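Alpha-galactosidase (PDB 3A5V) probably hydrolyses terminal alpha-linked galactose from oligosaccharides and other galactosides, as a tetrameric family 27 glycoside hydrolase. Local coordinates at residues 304-316 with 325-339. Numbering follows the deposited sequence. Where two conformers were deposited one is given.
Sequences RIWVKGDQQLFSG and VILLNAGDSAAKMTA
Gln-311 and Met-337 reach toward each other from facing strands and overlap along their lengths, the amide of Gln-311 against Met-337 CG and the methyl of Met-337 against Gln-311 CB. Met-337 CG lies 3.5 Å from Gln-311 OE1, while the bend at chi3 (51°) turns CE back toward Gln-311 CB, 3.7 Å away. A long, unbranched methionine suits this place because it can follow the glutamine's extended chain. The amide uses both its polar atoms through water: OE1 accepts from one bound also to Thr-338 N, and NE2 donates to another held by Lys-336 O. Shortening Gln-311 to an alanine would probably cost both waters their partner on this strand and strip the flank of Met-337 of its cover. Nearby, Trp-306 brings its edge to strand 335-339, CZ2 3.5 Å from Thr-338 O and near the ring plane; Leu-313 CB and Lys-308 CE cover its two faces.

These side chains lie between the two sheets of the C-terminal beta-sandwich. Strands 311-316 and 325-329 pair antiparallel in one sheet, whereas strand 335-339 belongs to the other, where Thr-338 OG1 bonds Thr-377 OG1. Four backbone bonds tie Gln-312 to Leu-328 and Phe-314 to Ile-326. With its CG anti to the backbone N (chi1 173°), Leu-313 spreads CD1 among Val-325 CG1, Leu-327 CD2 and Ala-339 CB, the last at 3.8 Å; a residue as small as alanine probably lets the sheets come close here.

On the face turned to the (beta/alpha)8 barrel domain, Phe-314 and Leu-328 project the same way, flank to flank, Phe-314 CE1 4.1 Å from Leu-328 CD1; bulky and apolar, both suit this buried face and reach helix 251-263. Gln-312 runs alongside Leu-328 too, and in one conformer Arg-304 NH1 donates to its OE1 from above the carbonyl plane, with Asn-222 OD1 as a further partner.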
ATOM      1  N   ARG A 304     -14.487  19.190  -8.261  1.00 11.68           N
ATOM      2  CA  ARG A 304     -14.862  19.632  -6.915  1.00 12.18           C
ATOM      3  C   ARG A 304     -13.893  20.745  -6.453  1.00 12.71           C
ATOM      4  O   ARG A 304     -12.703  20.504  -6.232  1.00 13.94           O
ATOM      5  CB  ARG A 304     -14.915  18.463  -5.907  1.00 12.01           C
ATOM      6  CG  ARG A 304     -15.435  18.876  -4.514  1.00 11.76           C
ATOM      7  CD  ARG A 304     -15.927  17.686  -3.694  0.60 11.10           C
ATOM      8  NE  ARG A 304     -14.852  16.951  -3.023  0.60  9.67           N
ATOM      9  CZ  ARG A 304     -15.013  15.772  -2.409  0.60 10.82           C
ATOM     10  NH1 ARG A 304     -16.196  15.153  -2.405  0.60  7.29           N
ATOM     11  NH2 ARG A 304     -13.974  15.189  -1.830  0.60  9.76           N
ATOM     12  N   ILE A 305     -14.419  21.951  -6.313  1.00 12.67           N
ATOM     13  CA  ILE A 305     -13.631  23.153  -6.034  1.00 12.00           C
ATOM     14  C   ILE A 305     -13.286  23.262  -4.543  1.00 12.59           C
ATOM     15  O   ILE A 305     -12.153  23.589  -4.194  1.00 11.98           O
ATOM     16  CB  ILE A 305     -14.391  24.431  -6.496  1.00 12.67           C
ATOM     17  CG1 ILE A 305     -14.707  24.333  -7.992  1.00 12.22           C
ATOM     18  CG2 ILE A 305     -13.580  25.727  -6.186  1.00 11.20           C
ATOM     19  CD1 ILE A 305     -13.476  23.970  -8.874  1.00 11.22           C
ATOM     20  N   TRP A 306     -14.255  22.967  -3.683  1.00 11.77           N
ATOM     21  CA  TRP A 306     -13.996  22.901  -2.244  1.00 13.20           C
ATOM     22  C   TRP A 306     -14.951  21.997  -1.495  1.00 13.67           C
ATOM     23  O   TRP A 306     -16.021  21.616  -2.007  1.00 13.04           O
ATOM     24  CB  TRP A 306     -13.961  24.296  -1.574  1.00 12.48           C
ATOM     25  CG  TRP A 306     -15.109  25.278  -1.842  1.00 12.45           C
ATOM     26  CD1 TRP A 306     -15.002  26.460  -2.518  1.00 12.98           C
ATOM     27  CD2 TRP A 306     -16.477  25.217  -1.363  1.00 11.54           C
ATOM     28  NE1 TRP A 306     -16.203  27.132  -2.507  1.00 12.84           N
ATOM     29  CE2 TRP A 306     -17.131  26.381  -1.828  1.00 12.32           C
ATOM     30  CE3 TRP A 306     -17.216  24.281  -0.616  1.00 11.62           C
ATOM     31  CZ2 TRP A 306     -18.486  26.652  -1.554  1.00 13.46           C
ATOM     32  CZ3 TRP A 306     -18.566  24.543  -0.345  1.00 13.01           C
ATOM     33  CH2 TRP A 306     -19.188  25.723  -0.822  1.00 12.43           C
ATOM     34  N   VAL A 307     -14.523  21.634  -0.289  1.00 14.17           N
ATOM     35  CA  VAL A 307     -15.372  21.006   0.721  1.00 15.09           C
ATOM     36  C   VAL A 307     -15.312  21.913   1.958  1.00 15.58           C
ATOM     37  O   VAL A 307     -14.217  22.260   2.418  1.00 15.54           O
ATOM     38  CB  VAL A 307     -14.876  19.581   1.122  1.00 15.35           C
ATOM     39  CG1 VAL A 307     -15.764  18.981   2.247  1.00 15.94           C
ATOM     40  CG2 VAL A 307     -14.901  18.647  -0.057  1.00 15.12           C
ATOM     41  N   LYS A 308     -16.471  22.311   2.475  1.00 15.59           N
ATOM     42  CA  LYS A 308     -16.535  23.145   3.681  1.00 16.51           C
ATOM     43  C   LYS A 308     -17.539  22.494   4.618  1.00 16.69           C
ATOM     44  O   LYS A 308     -18.744  22.614   4.423  1.00 15.97           O
ATOM     45  CB  LYS A 308     -16.962  24.583   3.354  1.00 16.42           C
ATOM     46  CG  LYS A 308     -15.953  25.376   2.507  1.00 17.40           C
ATOM     47  CD  LYS A 308     -16.538  26.735   2.069  1.00 16.89           C
ATOM     48  CE  LYS A 308     -15.533  27.543   1.218  1.00 18.62           C
ATOM     49  NZ  LYS A 308     -16.127  28.882   0.859  1.00 17.92           N
ATOM     50  N   GLY A 309     -17.025  21.766   5.608  1.00 17.75           N
ATOM     51  CA  GLY A 309     -17.873  20.918   6.468  1.00 18.53           C
ATOM     52  C   GLY A 309     -18.586  19.918   5.581  1.00 18.19           C
ATOM     53  O   GLY A 309     -17.935  19.207   4.812  1.00 18.58           O
ATOM     54  N   ASP A 310     -19.918  19.916   5.640  1.00 17.85           N
ATOM     55  CA  ASP A 310     -20.746  19.019   4.831  1.00 17.85           C
ATOM     56  C   ASP A 310     -21.146  19.613   3.466  1.00 17.32           C
ATOM     57  O   ASP A 310     -21.931  19.013   2.720  1.00 17.59           O
ATOM     58  CB  ASP A 310     -22.048  18.734   5.591  0.50 18.05           C
ATOM     59  CG  ASP A 310     -21.876  17.724   6.703  0.50 18.51           C
ATOM     60  OD1 ASP A 310     -21.025  16.818   6.565  0.50 18.10           O
ATOM     61  OD2 ASP A 310     -22.610  17.837   7.711  0.50 20.08           O
ATOM     62  N   GLN A 311     -20.625  20.792   3.150  1.00 15.58           N
ATOM     63  CA  GLN A 311     -20.936  21.443   1.870  1.00 14.88           C
ATOM     64  C   GLN A 311     -19.832  21.240   0.843  1.00 14.12           C
ATOM     65  O   GLN A 311     -18.636  21.199   1.201  1.00 12.85           O
ATOM     66  CB  GLN A 311     -21.169  22.930   2.093  1.00 14.22           C
ATOM     67  CG  GLN A 311     -22.382  23.201   2.984  1.00 15.13           C
ATOM     68  CD  GLN A 311     -22.667  24.677   3.129  1.00 16.15           C
ATOM     69  OE1 GLN A 311     -22.096  25.503   2.411  1.00 18.02           O
ATOM     70  NE2 GLN A 311     -23.547  25.022   4.065  1.00 18.24           N
ATOM     71  N   GLN A 312     -20.229  21.094  -0.428  1.00 13.72           N
ATOM     72  CA  GLN A 312     -19.282  20.919  -1.541  1.00 14.09           C
ATOM     73  C   GLN A 312     -19.691  21.795  -2.724  1.00 13.65           C
ATOM     74  O   GLN A 312     -20.887  22.004  -2.956  1.00 13.52           O
ATOM     75  CB  GLN A 312     -19.204  19.447  -1.975  1.00 14.38           C
ATOM     76  CG  GLN A 312     -18.987  18.490  -0.779  1.00 14.65           C
ATOM     77  CD  GLN A 312     -18.752  17.046  -1.187  1.00 15.75           C
ATOM     78  OE1 GLN A 312     -18.524  16.732  -2.362  1.00 17.13           O
ATOM     79  NE2 GLN A 312     -18.786  16.159  -0.200  1.00 15.57           N
ATOM     80  N   LEU A 313     -18.694  22.316  -3.438  1.00 12.72           N
ATOM     81  CA  LEU A 313     -18.918  23.094  -4.667  1.00 12.68           C
ATOM     82  C   LEU A 313     -18.272  22.360  -5.848  1.00 12.23           C
ATOM     83  O   LEU A 313     -17.103  21.964  -5.761  1.00 11.90           O
ATOM     84  CB  LEU A 313     -18.284  24.495  -4.551  1.00 12.68           C
ATOM     85  CG  LEU A 313     -18.290  25.367  -5.825  1.00 13.46           C
ATOM     86  CD1 LEU A 313     -19.725  25.709  -6.218  1.00  9.55           C
ATOM     87  CD2 LEU A 313     -17.445  26.641  -5.667  1.00 12.85           C
ATOM     88  N   PHE A 314     -19.028  22.195  -6.934  1.00 11.29           N
ATOM     89  CA  PHE A 314     -18.491  21.659  -8.187  1.00 11.05           C
ATOM     90  C   PHE A 314     -18.621  22.709  -9.291  1.00 11.14           C
ATOM     91  O   PHE A 314     -19.592  23.490  -9.319  1.00 10.74           O
ATOM     92  CB  PHE A 314     -19.244  20.394  -8.628  1.00 11.14           C
ATOM     93  CG  PHE A 314     -19.060  19.207  -7.705  1.00 12.51           C
ATOM     94  CD1 PHE A 314     -19.750  19.128  -6.487  1.00 13.61           C
ATOM     95  CD2 PHE A 314     -18.224  18.151  -8.075  1.00 13.88           C
ATOM     96  CE1 PHE A 314     -19.585  18.013  -5.637  1.00 12.83           C
ATOM     97  CE2 PHE A 314     -18.054  17.041  -7.245  1.00 14.39           C
ATOM     98  CZ  PHE A 314     -18.741  16.973  -6.018  1.00 12.74           C
ATOM     99  N   SER A 315     -17.657  22.701 -10.202  1.00 10.94           N
ATOM    100  CA  SER A 315     -17.636  23.644 -11.318  1.00 11.43           C
ATOM    101  C   SER A 315     -16.956  22.995 -12.512  1.00 11.59           C
ATOM    102  O   SER A 315     -15.872  22.411 -12.368  1.00 11.30           O
ATOM    103  CB  SER A 315     -16.867  24.908 -10.910  1.00 11.29           C
ATOM    104  OG  SER A 315     -16.740  25.795 -12.000  1.00 12.03           O
ATOM    105  N   GLY A 316     -17.567  23.119 -13.696  1.00 11.36           N
ATOM    106  CA  GLY A 316     -16.985  22.568 -14.908  1.00 11.68           C
ATOM    107  C   GLY A 316     -17.359  23.316 -16.169  1.00 12.18           C
ATOM    108  O   GLY A 316     -18.395  23.943 -16.229  1.00 12.20           O
ATOM    109  N   VAL A 325     -22.338  24.658 -12.586  1.00 12.01           N
ATOM    110  CA  VAL A 325     -22.001  24.882 -11.181  1.00 12.07           C
ATOM    111  C   VAL A 325     -22.986  24.116 -10.322  1.00 12.06           C
ATOM    112  O   VAL A 325     -24.199  24.195 -10.534  1.00 12.32           O
ATOM    113  CB  VAL A 325     -21.963  26.398 -10.806  1.00 11.90           C
ATOM    114  CG1 VAL A 325     -21.745  26.606  -9.294  1.00 12.06           C
ATOM    115  CG2 VAL A 325     -20.842  27.106 -11.592  1.00 10.70           C
ATOM    116  N   ILE A 326     -22.461  23.353  -9.366  1.00 11.93           N
ATOM    117  CA  ILE A 326     -23.312  22.597  -8.439  1.00 11.92           C
ATOM    118  C   ILE A 326     -22.992  22.920  -6.986  1.00 11.99           C
ATOM    119  O   ILE A 326     -21.841  22.764  -6.538  1.00 11.62           O
ATOM    120  CB  ILE A 326     -23.174  21.060  -8.635  1.00 12.11           C
ATOM    121  CG1 ILE A 326     -23.422  20.684 -10.103  1.00 13.52           C
ATOM    122  CG2 ILE A 326     -24.135  20.306  -7.703  1.00 11.76           C
ATOM    123  CD1 ILE A 326     -22.660  19.489 -10.563  1.00 17.64           C
ATOM    124  N   LEU A 327     -24.019  23.342  -6.247  1.00 12.04           N
ATOM    125  CA  LEU A 327     -23.926  23.478  -4.791  1.00 12.41           C
ATOM    126  C   LEU A 327     -24.483  22.206  -4.184  1.00 11.94           C
ATOM    127  O   LEU A 327     -25.626  21.840  -4.448  1.00 12.28           O
ATOM    128  CB  LEU A 327     -24.746  24.687  -4.300  1.00 12.86           C
ATOM    129  CG  LEU A 327     -24.411  26.020  -4.976  1.00 15.32           C
ATOM    130  CD1 LEU A 327     -25.535  27.025  -4.699  1.00 15.50           C
ATOM    131  CD2 LEU A 327     -23.066  26.524  -4.487  1.00 17.84           C
ATOM    132  N   LEU A 328     -23.678  21.527  -3.382  1.00 11.77           N
ATOM    133  CA  LEU A 328     -24.124  20.260  -2.796  1.00 11.78           C
ATOM    134  C   LEU A 328     -24.066  20.363  -1.279  1.00 12.26           C
ATOM    135  O   LEU A 328     -23.018  20.686  -0.694  1.00 12.17           O
ATOM    136  CB  LEU A 328     -23.271  19.085  -3.302  1.00 11.41           C
ATOM    137  CG  LEU A 328     -23.589  17.654  -2.837  1.00 12.14           C
ATOM    138  CD1 LEU A 328     -23.038  16.681  -3.879  1.00 14.47           C
ATOM    139  CD2 LEU A 328     -22.956  17.363  -1.483  1.00 13.56           C
ATOM    140  N   ASN A 329     -25.196  20.049  -0.667  1.00 12.91           N
ATOM    141  CA  ASN A 329     -25.376  20.124   0.769  1.00 13.45           C
ATOM    142  C   ASN A 329     -25.552  18.710   1.329  1.00 14.14           C
ATOM    143  O   ASN A 329     -26.651  18.163   1.308  1.00 13.69           O
ATOM    144  CB  ASN A 329     -26.593  20.993   1.107  1.00 13.01           C
ATOM    145  CG  ASN A 329     -26.883  21.040   2.620  1.00 14.33           C
ATOM    146  OD1 ASN A 329     -26.036  20.673   3.433  1.00 12.98           O
ATOM    147  ND2 ASN A 329     -28.088  21.459   2.982  1.00 13.74           N
ATOM    148  N   ALA A 330     -24.463  18.127   1.820  1.00 14.55           N
ATOM    149  CA  ALA A 330     -24.518  16.783   2.400  1.00 15.65           C
ATOM    150  C   ALA A 330     -24.990  16.761   3.856  1.00 16.49           C
ATOM    151  O   ALA A 330     -25.044  15.679   4.469  1.00 16.45           O
ATOM    152  CB  ALA A 330     -23.154  16.077   2.271  1.00 15.55           C
ATOM    153  N   GLY A 331     -25.313  17.940   4.401  1.00 16.58           N
ATOM    154  CA  GLY A 331     -25.819  18.070   5.768  1.00 18.07           C
ATOM    155  C   GLY A 331     -27.273  17.654   5.900  1.00 18.51           C
ATOM    156  O   GLY A 331     -27.993  17.578   4.900  1.00 17.79           O
ATOM    157  N   ASP A 332     -27.690  17.384   7.139  1.00 19.08           N
ATOM    158  CA  ASP A 332     -29.039  16.891   7.449  1.00 20.35           C
ATOM    159  C   ASP A 332     -30.141  17.942   7.443  1.00 19.93           C
ATOM    160  O   ASP A 332     -31.305  17.606   7.608  1.00 19.25           O
ATOM    161  CB  ASP A 332     -29.036  16.167   8.807  1.00 21.80           C
ATOM    162  CG  ASP A 332     -28.307  14.842   8.755  1.00 26.04           C
ATOM    163  OD1 ASP A 332     -28.172  14.270   7.646  1.00 30.46           O
ATOM    164  OD2 ASP A 332     -27.862  14.370   9.824  1.00 30.34           O
ATOM    165  N   SER A 333     -29.769  19.210   7.270  1.00 19.84           N
ATOM    166  CA  SER A 333     -30.723  20.318   7.216  1.00 20.12           C
ATOM    167  C   SER A 333     -30.435  21.196   5.998  1.00 18.72           C
ATOM    168  O   SER A 333     -29.275  21.339   5.605  1.00 17.07           O
ATOM    169  CB  SER A 333     -30.598  21.190   8.468  1.00 20.55           C
ATOM    170  OG  SER A 333     -31.156  20.532   9.604  1.00 27.44           O
ATOM    171  N   ALA A 334     -31.487  21.804   5.446  1.00 17.57           N
ATOM    172  CA  ALA A 334     -31.370  22.783   4.363  1.00 18.13           C
ATOM    173  C   ALA A 334     -30.412  23.908   4.761  1.00 17.88           C
ATOM    174  O   ALA A 334     -30.317  24.252   5.937  1.00 18.22           O
ATOM    175  CB  ALA A 334     -32.747  23.357   4.009  1.00 17.96           C
ATOM    176  N   ALA A 335     -29.685  24.455   3.796  1.00 17.57           N
ATOM    177  CA  ALA A 335     -28.739  25.529   4.079  1.00 18.03           C
ATOM    178  C   ALA A 335     -28.628  26.487   2.904  1.00 18.34           C
ATOM    179  O   ALA A 335     -28.824  26.091   1.749  1.00 18.46           O
ATOM    180  CB  ALA A 335     -27.352  24.956   4.421  1.00 17.63           C
ATOM    181  N   LYS A 336     -28.318  27.745   3.207  1.00 17.68           N
ATOM    182  CA  LYS A 336     -27.984  28.712   2.179  1.00 17.77           C
ATOM    183  C   LYS A 336     -26.511  28.547   1.819  1.00 17.04           C
ATOM    184  O   LYS A 336     -25.633  28.674   2.693  1.00 17.67           O
ATOM    185  CB  LYS A 336     -28.315  30.147   2.655  1.00 18.04           C
ATOM    186  CG  LYS A 336     -29.819  30.422   2.647  1.00 18.53           C
ATOM    187  CD  LYS A 336     -30.155  31.895   2.807  1.00 19.32           C
ATOM    188  CE  LYS A 336     -31.618  32.063   3.229  1.00 18.92           C
ATOM    189  NZ  LYS A 336     -32.530  31.758   2.111  1.00 19.13           N
ATOM    190  N   MET A 337     -26.226  28.240   0.557  1.00 15.11           N
ATOM    191  CA  MET A 337     -24.838  28.058   0.120  1.00 14.33           C
ATOM    192  C   MET A 337     -24.422  29.141  -0.876  1.00 14.28           C
ATOM    193  O   MET A 337     -25.246  29.586  -1.674  1.00 13.61           O
ATOM    194  CB  MET A 337     -24.642  26.666  -0.521  1.00 14.64           C
ATOM    195  CG  MET A 337     -24.926  25.486   0.427  1.00 13.86           C
ATOM    196  SD  MET A 337     -24.544  23.881  -0.348  1.00 13.87           S
ATOM    197  CE  MET A 337     -22.848  24.153  -0.957  1.00 10.16           C
ATOM    198  N   THR A 338     -23.143  29.526  -0.837  1.00 14.02           N
ATOM    199  CA  THR A 338     -22.592  30.606  -1.681  1.00 14.30           C
ATOM    200  C   THR A 338     -21.431  30.130  -2.543  1.00 14.26           C
ATOM    201  O   THR A 338     -20.482  29.509  -2.029  1.00 15.38           O
ATOM    202  CB  THR A 338     -22.101  31.789  -0.792  1.00 14.22           C
ATOM    203  OG1 THR A 338     -23.211  32.292  -0.056  1.00 15.04           O
ATOM    204  CG2 THR A 338     -21.489  32.920  -1.633  1.00 14.63           C
ATOM    205  N   ALA A 339     -21.509  30.410  -3.846  1.00 13.85           N
ATOM    206  CA  ALA A 339     -20.397  30.190  -4.774  1.00 14.18           C
ATOM    207  C   ALA A 339     -19.925  31.557  -5.253  1.00 14.26           C
ATOM    208  O   ALA A 339     -20.746  32.378  -5.664  1.00 14.19           O
ATOM    209  CB  ALA A 339     -20.846  29.352  -5.965  1.00 14.99           C
TER
HETATM  210  O   HOH W   1     -18.130  30.312  -0.982  1.00 24.15           O
HETATM  211  O   HOH W   2     -19.488  29.220   0.833  1.00 47.15           O
HETATM  212  O   HOH W   3     -21.755  28.270   1.521  1.00 21.37           O
HETATM  213  O   HOH W   4     -24.537  27.871   5.002  1.00 41.02           O